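Local coordinates for D-2-hydroxyacid dehydrogensase protein (Ketogulonicigenium vulgare, PDB 4LSW) that probably catalyses the NAD(P)-dependent interconversion of 2-hydroxyacids and 2-oxoacids, as in other D-isomer-specific 2-hydroxyacid dehydrogenases, at residues L139-V143 against F144-A148; V215-D218 against V219-L223; M293-L296 against L297-L301. One frame throughout, in Å; residues are numbered along the deposited sequence.

Contacts 1 and 2 both belong to the probable NAD-binding Rossmann domain: contact 1 (139-148) is the lead-in to strand 147-151, and contact 2 (215-223) comprises helix 217-223 and its N-cap, between strands 200-203 and 228-231 of the same parallel sheet. Their centres lie 20 Å apart and their nearest atoms about 7 Å, so they do not touch. Contact 3 (293-301), within helix 287-306, packs against strand 70-74 of the other sheet; its centre is 40 Å from each of the others, across the centre of the chain. Strand 147-151 runs into G152, G154 and G157, a GxGxxG pattern consistent with a dinucleotide-binding turn, so contact 1 precedes it, at the far end of the strand.

Contact 1. Residues L139-V143 against F144-A148; sequences LKRRV and FGRRA
F144 lays its ring over one face of the R142 guanidinium, the two planes 25° apart, with CE1 of F144 3.3 Å from NE of R142. Lower down the same arginine, CD of R142 stands over the ring face, 3.9 Å from the centroid of F144, a CH-pi contact. The phenylalanine CG sits between the backbone N and the carbonyl carbon (chi1 82°), a rotation that turns the ring back over R142, two residues earlier. A water links the two residues: it gives a hydrogen bond to O of F144 at 2.8 Å and accepts a longer one from NH1 of R142, lying in the guanidinium plane. G145, with positive phi, occupies the third position of a type II beta turn running from V143, which is buried against helix 101-116 and F200, to R146. The turn is closed by N of R146, 3.3 Å from O of V143. R146 then reaches back along the chain, bent at chi3 (65°), and its NH1 meets O of R142 at 2.9 Å, nearly straight and in both the guanidinium and carbonyl planes. One face of this guanidinium is approached by NH2 of R141, 3.4 Å from NH2 of R146; the like charges are probably eased by E226, which forms a salt bridge with R141. The whole is a type II turn leading into strand 147-151, the first strand in chain order, lying inside the parallel Rossmann sheet between 170-174 and 200-203.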
loop_
_atom_site.group_PDB
_atom_site.type_symbol
_atom_site.label_atom_id
_atom_site.label_comp_id
_atom_site.label_asym_id
_atom_site.label_seq_id
_atom_site.Cartn_x
_atom_site.Cartn_y
_atom_site.Cartn_z
ATOM N N LEU A 139 -31.459 9.323 -3.716
ATOM C CA LEU A 139 -30.489 10.159 -4.415
ATOM C C LEU A 139 -29.180 10.234 -3.641
ATOM O O LEU A 139 -29.170 10.356 -2.410
ATOM C CB LEU A 139 -31.050 11.556 -4.662
ATOM C CG LEU A 139 -32.304 11.657 -5.536
ATOM C CD1 LEU A 139 -32.771 13.103 -5.640
ATOM C CD2 LEU A 139 -32.023 11.099 -6.911
ATOM N N LYS A 140 -28.069 10.138 -4.367
ATOM C CA LYS A 140 -26.748 10.190 -3.747
ATOM C C LYS A 140 -26.023 11.498 -4.092
ATOM O O LYS A 140 -26.665 12.481 -4.467
ATOM C CB LYS A 140 -25.953 8.928 -4.109
ATOM C CG LYS A 140 -26.667 7.649 -3.653
ATOM C CD LYS A 140 -26.640 7.510 -2.123
ATOM C CE LYS A 140 -27.643 6.471 -1.638
ATOM N NZ LYS A 140 -27.475 6.168 -0.190
ATOM N N ARG A 141 -24.701 11.521 -3.942
ATOM C CA ARG A 141 -23.957 12.772 -4.029
ATOM C C ARG A 141 -22.976 12.828 -5.192
ATOM O O ARG A 141 -22.193 11.899 -5.411
ATOM C CB ARG A 141 -23.204 13.039 -2.724
ATOM C CG ARG A 141 -24.112 13.220 -1.505
ATOM C CD ARG A 141 -25.037 14.419 -1.661
ATOM N NE ARG A 141 -24.324 15.675 -1.909
ATOM C CZ ARG A 141 -23.848 16.482 -0.961
ATOM N NH1 ARG A 141 -23.996 16.170 0.323
ATOM N NH2 ARG A 141 -23.224 17.605 -1.295
ATOM N N ARG A 142 -23.023 13.948 -5.906
ATOM C CA ARG A 142 -22.134 14.228 -7.023
ATOM C C ARG A 142 -20.646 14.183 -6.671
ATOM O O ARG A 142 -20.224 14.580 -5.571
ATOM C CB ARG A 142 -22.471 15.595 -7.611
ATOM C CG ARG A 142 -21.511 16.047 -8.722
ATOM C CD ARG A 142 -21.917 17.390 -9.307
ATOM N NE ARG A 142 -23.244 17.353 -9.922
ATOM C CZ ARG A 142 -23.818 18.413 -10.484
ATOM N NH1 ARG A 142 -23.171 19.580 -10.511
ATOM N NH2 ARG A 142 -25.030 18.315 -11.016
ATOM N N VAL A 143 -19.850 13.698 -7.614
ATOM C CA VAL A 143 -18.400 13.782 -7.509
ATOM C C VAL A 143 -17.806 14.908 -8.370
ATOM O O VAL A 143 -17.091 15.774 -7.855
ATOM C CB VAL A 143 -17.721 12.427 -7.844
ATOM C CG1 VAL A 143 -16.201 12.604 -7.972
ATOM C CG2 VAL A 143 -18.052 11.399 -6.779
ATOM N N PHE A 144 -18.099 14.906 -9.669
ATOM C CA PHE A 144 -17.391 15.795 -10.589
ATOM C C PHE A 144 -17.525 17.267 -10.222
ATOM O O PHE A 144 -18.565 17.709 -9.729
ATOM C CB PHE A 144 -17.827 15.572 -12.057
ATOM C CG PHE A 144 -19.111 16.289 -12.432
ATOM C CD1 PHE A 144 -20.343 15.704 -12.189
ATOM C CD2 PHE A 144 -19.073 17.552 -13.023
ATOM C CE1 PHE A 144 -21.524 16.364 -12.518
ATOM C CE2 PHE A 144 -20.252 18.217 -13.358
ATOM C CZ PHE A 144 -21.478 17.619 -13.100
ATOM N N GLY A 145 -16.455 18.016 -10.470
ATOM C CA GLY A 145 -16.458 19.453 -10.262
ATOM C C GLY A 145 -16.319 19.895 -8.813
ATOM O O GLY A 145 -16.217 21.094 -8.545
ATOM N N ARG A 146 -16.301 18.946 -7.884
ATOM C CA ARG A 146 -16.236 19.272 -6.465
ATOM C C ARG A 146 -14.776 19.335 -6.004
ATOM O O ARG A 146 -13.861 19.289 -6.828
ATOM C CB ARG A 146 -17.088 18.293 -5.654
ATOM C CG ARG A 146 -18.590 18.368 -6.048
ATOM C CD ARG A 146 -19.458 17.469 -5.193
ATOM N NE ARG A 146 -19.490 17.887 -3.793
ATOM C CZ ARG A 146 -19.875 17.106 -2.789
ATOM N NH1 ARG A 146 -20.265 15.860 -3.020
ATOM N NH2 ARG A 146 -19.871 17.570 -1.547
ATOM N N ARG A 147 -14.553 19.480 -4.701
ATOM C CA ARG A 147 -13.218 19.765 -4.194
ATOM C C ARG A 147 -12.563 18.517 -3.608
ATOM O O ARG A 147 -13.167 17.823 -2.795
ATOM C CB ARG A 147 -13.305 20.862 -3.127
ATOM C CG ARG A 147 -13.953 22.165 -3.631
ATOM C CD ARG A 147 -14.335 23.053 -2.454
ATOM N NE ARG A 147 -15.227 22.355 -1.534
ATOM C CZ ARG A 147 -15.591 22.816 -0.340
ATOM N NH1 ARG A 147 -15.142 23.985 0.093
ATOM N NH2 ARG A 147 -16.411 22.099 0.422
ATOM N N ALA A 148 -11.332 18.242 -4.030
ATOM C CA ALA A 148 -10.602 17.074 -3.555
ATOM C C ALA A 148 -9.220 17.464 -3.078
ATOM O O ALA A 148 -8.553 18.281 -3.710
ATOM C CB ALA A 148 -10.516 16.011 -4.664
HETATM O O HOH W 1 -20.079 20.050 -9.773
#

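Contact 2. Residues V215-D218 against V219-L223; sequences VGRD and VIEAL
G216 occupies the N-cap position of helix 217-223, and its carbonyl O accepts the first helical bond from N of I220 at 3.0 Å. The next two i to i+4 bonds follow in step, from N of E221 to O of R217 and from N of A222 to O of D218. At the amino end a water accepts from N of V219 at 3.2 Å, and more weakly from N of G216. One turn apart, R217 and E221 form a salt bridge on the outer side, NH1 of R217 lying 3.0 Å from OE2 of E221 with guanidinium and carboxylate planes 59° apart. R217 CG lies opposite the backbone N (chi1 174°) and the chain bends at chi3, returning its end to the glutamate. A water in the guanidinium plane links NH1 of R217 to OE1 of E221, and another water donates to OE1 of E221, 2.7 Å away, and to OD1 of D218. R251 also pairs with OE2 of E221; an alanine in place of that glutamate would probably leave R217 and R251, already close together, without their shared carboxylate. On the inner side, CG1 of V215 touches CG1 of I220 at 3.8 Å and CG1 of V219 at 4.0 Å. Within this beta-alpha-beta unit, V219 packs on helix 191-196 and L201 of strand 200-203, while I220 faces helix 240-249.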
loop_
_atom_site.group_PDB
_atom_site.type_symbol
_atom_site.label_atom_id
_atom_site.label_comp_id
_atom_site.label_asym_id
_atom_site.label_seq_id
_atom_site.Cartn_x
_atom_site.Cartn_y
_atom_site.Cartn_z
ATOM N N VAL A 215 -3.310 12.184 10.254
ATOM C CA VAL A 215 -4.763 12.306 10.222
ATOM C C VAL A 215 -5.363 11.945 11.572
ATOM O O VAL A 215 -5.653 10.780 11.848
ATOM C CB VAL A 215 -5.401 11.436 9.117
ATOM C CG1 VAL A 215 -6.911 11.662 9.054
ATOM C CG2 VAL A 215 -4.761 11.756 7.778
ATOM N N GLY A 216 -5.544 12.961 12.406
ATOM C CA GLY A 216 -6.160 12.777 13.706
ATOM C C GLY A 216 -7.502 13.484 13.804
ATOM O O GLY A 216 -8.090 13.874 12.789
ATOM N N ARG A 217 -7.987 13.670 15.029
ATOM C CA ARG A 217 -9.286 14.311 15.252
ATOM C C ARG A 217 -9.422 15.664 14.542
ATOM O O ARG A 217 -10.457 15.935 13.939
ATOM C CB ARG A 217 -9.572 14.493 16.754
ATOM C CG ARG A 217 -10.852 15.277 17.042
ATOM C CD ARG A 217 -11.139 15.400 18.548
ATOM N NE ARG A 217 -11.999 14.331 19.041
ATOM C CZ ARG A 217 -13.251 14.510 19.456
ATOM N NH1 ARG A 217 -13.798 15.719 19.453
ATOM N NH2 ARG A 217 -13.956 13.478 19.893
ATOM N N ASP A 218 -8.394 16.512 14.606
ATOM C CA ASP A 218 -8.513 17.834 14.004
ATOM C C ASP A 218 -8.665 17.776 12.480
ATOM O O ASP A 218 -9.475 18.509 11.908
ATOM C CB ASP A 218 -7.342 18.746 14.411
ATOM C CG ASP A 218 -7.403 19.165 15.868
ATOM O OD1 ASP A 218 -8.505 19.157 16.445
ATOM O OD2 ASP A 218 -6.338 19.507 16.419
ATOM N N VAL A 219 -7.893 16.905 11.834
ATOM C CA VAL A 219 -7.994 16.764 10.378
ATOM C C VAL A 219 -9.360 16.201 10.015
ATOM O O VAL A 219 -10.026 16.694 9.104
ATOM C CB VAL A 219 -6.899 15.851 9.825
ATOM C CG1 VAL A 219 -7.122 15.585 8.329
ATOM C CG2 VAL A 219 -5.546 16.495 10.057
ATOM N N ILE A 220 -9.776 15.174 10.746
ATOM C CA ILE A 220 -11.051 14.516 10.497
ATOM C C ILE A 220 -12.216 15.488 10.676
ATOM O O ILE A 220 -13.155 15.520 9.882
ATOM C CB ILE A 220 -11.202 13.271 11.390
ATOM C CG1 ILE A 220 -10.161 12.222 10.981
ATOM C CG2 ILE A 220 -12.616 12.723 11.288
ATOM C CD1 ILE A 220 -9.970 11.110 11.999
ATOM N N GLU A 221 -12.145 16.310 11.719
ATOM C CA GLU A 221 -13.213 17.270 11.986
ATOM C C GLU A 221 -13.265 18.360 10.924
ATOM O O GLU A 221 -14.338 18.816 10.537
ATOM C CB GLU A 221 -13.060 17.878 13.387
ATOM C CG GLU A 221 -13.415 16.878 14.466
ATOM C CD GLU A 221 -13.607 17.500 15.825
ATOM O OE1 GLU A 221 -13.176 18.657 16.050
ATOM O OE2 GLU A 221 -14.196 16.807 16.673
ATOM N N ALA A 222 -12.097 18.770 10.458
ATOM C CA ALA A 222 -12.020 19.750 9.386
ATOM C C ALA A 222 -12.568 19.201 8.063
ATOM O O ALA A 222 -13.144 19.948 7.270
ATOM C CB ALA A 222 -10.585 20.266 9.226
ATOM N N LEU A 223 -12.384 17.905 7.833
ATOM C CA LEU A 223 -12.933 17.261 6.647
ATOM C C LEU A 223 -14.458 17.370 6.682
ATOM O O LEU A 223 -15.085 17.674 5.666
ATOM C CB LEU A 223 -12.462 15.810 6.562
ATOM C CG LEU A 223 -12.847 15.001 5.326
ATOM C CD1 LEU A 223 -12.581 15.830 4.068
ATOM C CD2 LEU A 223 -12.065 13.709 5.326
HETATM O O HOH W 2 -5.324 15.866 13.421
HETATM O O HOH W 3 -12.320 18.504 18.782
HETATM O O HOH W 4 -10.972 20.182 15.586
#

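Contact 3. Residues M293-L296 against L297-L301; sequences MGQL and LRDNL
The carbonyl O of L296 takes two N-H groups from N300: the backbone N at 3.0 Å, and the side-chain ND2 at 2.8 Å in a weak, bent bond. These residues are consecutive turns of the long helix 287-306, which packs on strand 70-74 of the mixed sheet, and the regular i to i+4 bonds run through them, with N of D299 2.7 Å from O of Q295. ND2 of N300 has a stronger partner in T312, so the asparagine ties the helix to the segment leading into strand 313-315. CD1 of L296 lies alongside the same amide nitrogen of N300. On another side of the helix, Q295 spans two residues of the following turn. Its CG is turned anti to the backbone N and the chain folds at chi2 (68°), which sets the amide between R298 and D299. OE1 of Q295 receives a weak bond from NH2 of R298 at 3.0 Å, with amide and guanidinium planes 76° apart, so the two groups stand nearly upright to each other. CA of Q295 lies over one face of that guanidinium, whose NE makes a salt bridge with D16; the arginine thereby joins this helix to helix 14-23. L297 and M293 are buried, M293 against Y74 and L297 against S72. The other end of the glutamine amide gives its NE2 hydrogen, within the amide plane, to OD1 of D299 at 3.0 Å, meeting that oxygen from above the carboxylate plane, 36° out of it.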
loop_
_atom_site.group_PDB
_atom_site.type_symbol
_atom_site.label_atom_id
_atom_site.label_comp_id
_atom_site.label_asym_id
_atom_site.label_seq_id
_atom_site.Cartn_x
_atom_site.Cartn_y
_atom_site.Cartn_z
ATOM N N MET A 293 5.271 -7.143 -10.255
ATOM C CA MET A 293 6.016 -7.143 -8.991
ATOM C C MET A 293 6.896 -8.387 -8.874
ATOM O O MET A 293 8.082 -8.286 -8.554
ATOM C CB MET A 293 5.053 -7.045 -7.804
ATOM C CG MET A 293 4.335 -5.705 -7.746
ATOM S SD MET A 293 3.148 -5.622 -6.416
ATOM C CE MET A 293 4.137 -6.392 -5.138
ATOM N N GLY A 294 6.307 -9.546 -9.159
ATOM C CA GLY A 294 7.025 -10.808 -9.130
ATOM C C GLY A 294 8.155 -10.839 -10.140
ATOM O O GLY A 294 9.251 -11.311 -9.842
ATOM N N GLN A 295 7.885 -10.336 -11.342
ATOM C CA GLN A 295 8.893 -10.264 -12.394
ATOM C C GLN A 295 10.079 -9.401 -11.976
ATOM O O GLN A 295 11.234 -9.724 -12.268
ATOM C CB GLN A 295 8.277 -9.710 -13.686
ATOM C CG GLN A 295 9.207 -9.775 -14.898
ATOM C CD GLN A 295 9.469 -11.199 -15.355
ATOM O OE1 GLN A 295 8.544 -11.931 -15.718
ATOM N NE2 GLN A 295 10.736 -11.603 -15.333
ATOM N N LEU A 296 9.789 -8.302 -11.285
ATOM C CA LEU A 296 10.818 -7.371 -10.839
ATOM C C LEU A 296 11.691 -7.990 -9.748
ATOM O O LEU A 296 12.915 -7.839 -9.759
ATOM C CB LEU A 296 10.158 -6.080 -10.349
ATOM C CG LEU A 296 11.072 -4.904 -10.011
ATOM C CD1 LEU A 296 12.128 -4.700 -11.092
ATOM C CD2 LEU A 296 10.227 -3.641 -9.823
ATOM N N LEU A 297 11.053 -8.674 -8.806
ATOM C CA LEU A 297 11.786 -9.426 -7.798
ATOM C C LEU A 297 12.735 -10.400 -8.489
ATOM O O LEU A 297 13.929 -10.441 -8.195
ATOM C CB LEU A 297 10.817 -10.197 -6.909
ATOM C CG LEU A 297 11.479 -11.196 -5.957
ATOM C CD1 LEU A 297 11.865 -10.546 -4.632
ATOM C CD2 LEU A 297 10.560 -12.378 -5.721
ATOM N N ARG A 298 12.206 -11.171 -9.429
ATOM C CA ARG A 298 13.041 -12.152 -10.100
ATOM C C ARG A 298 14.130 -11.488 -10.947
ATOM O O ARG A 298 15.267 -11.963 -10.974
ATOM C CB ARG A 298 12.180 -13.105 -10.923
ATOM C CG ARG A 298 11.277 -13.964 -10.057
ATOM C CD ARG A 298 10.493 -14.971 -10.879
ATOM N NE ARG A 298 9.314 -14.405 -11.538
ATOM C CZ ARG A 298 9.200 -14.217 -12.849
ATOM N NH1 ARG A 298 10.202 -14.532 -13.660
ATOM N NH2 ARG A 298 8.077 -13.723 -13.354
ATOM N N ASP A 299 13.806 -10.385 -11.620
ATOM C CA ASP A 299 14.805 -9.723 -12.459
ATOM C C ASP A 299 15.980 -9.168 -11.650
ATOM O O ASP A 299 17.112 -9.156 -12.124
ATOM C CB ASP A 299 14.179 -8.625 -13.329
ATOM C CG ASP A 299 13.299 -9.180 -14.435
ATOM O OD1 ASP A 299 13.382 -10.393 -14.725
ATOM O OD2 ASP A 299 12.526 -8.393 -15.022
ATOM N N ASN A 300 15.713 -8.720 -10.425
ATOM C CA ASN A 300 16.784 -8.279 -9.542
ATOM C C ASN A 300 17.703 -9.428 -9.165
ATOM O O ASN A 300 18.923 -9.277 -9.183
ATOM C CB ASN A 300 16.230 -7.603 -8.282
ATOM C CG ASN A 300 15.828 -6.162 -8.524
ATOM O OD1 ASN A 300 16.678 -5.296 -8.727
ATOM N ND2 ASN A 300 14.529 -5.898 -8.497
ATOM N N LEU A 301 17.112 -10.572 -8.826
ATOM C CA LEU A 301 17.907 -11.745 -8.483
ATOM C C LEU A 301 18.739 -12.205 -9.683
ATOM O O LEU A 301 19.935 -12.494 -9.552
ATOM C CB LEU A 301 17.012 -12.873 -7.957
ATOM C CG LEU A 301 16.399 -12.631 -6.575
ATOM C CD1 LEU A 301 15.254 -13.600 -6.322
ATOM C CD2 LEU A 301 17.471 -12.756 -5.488
#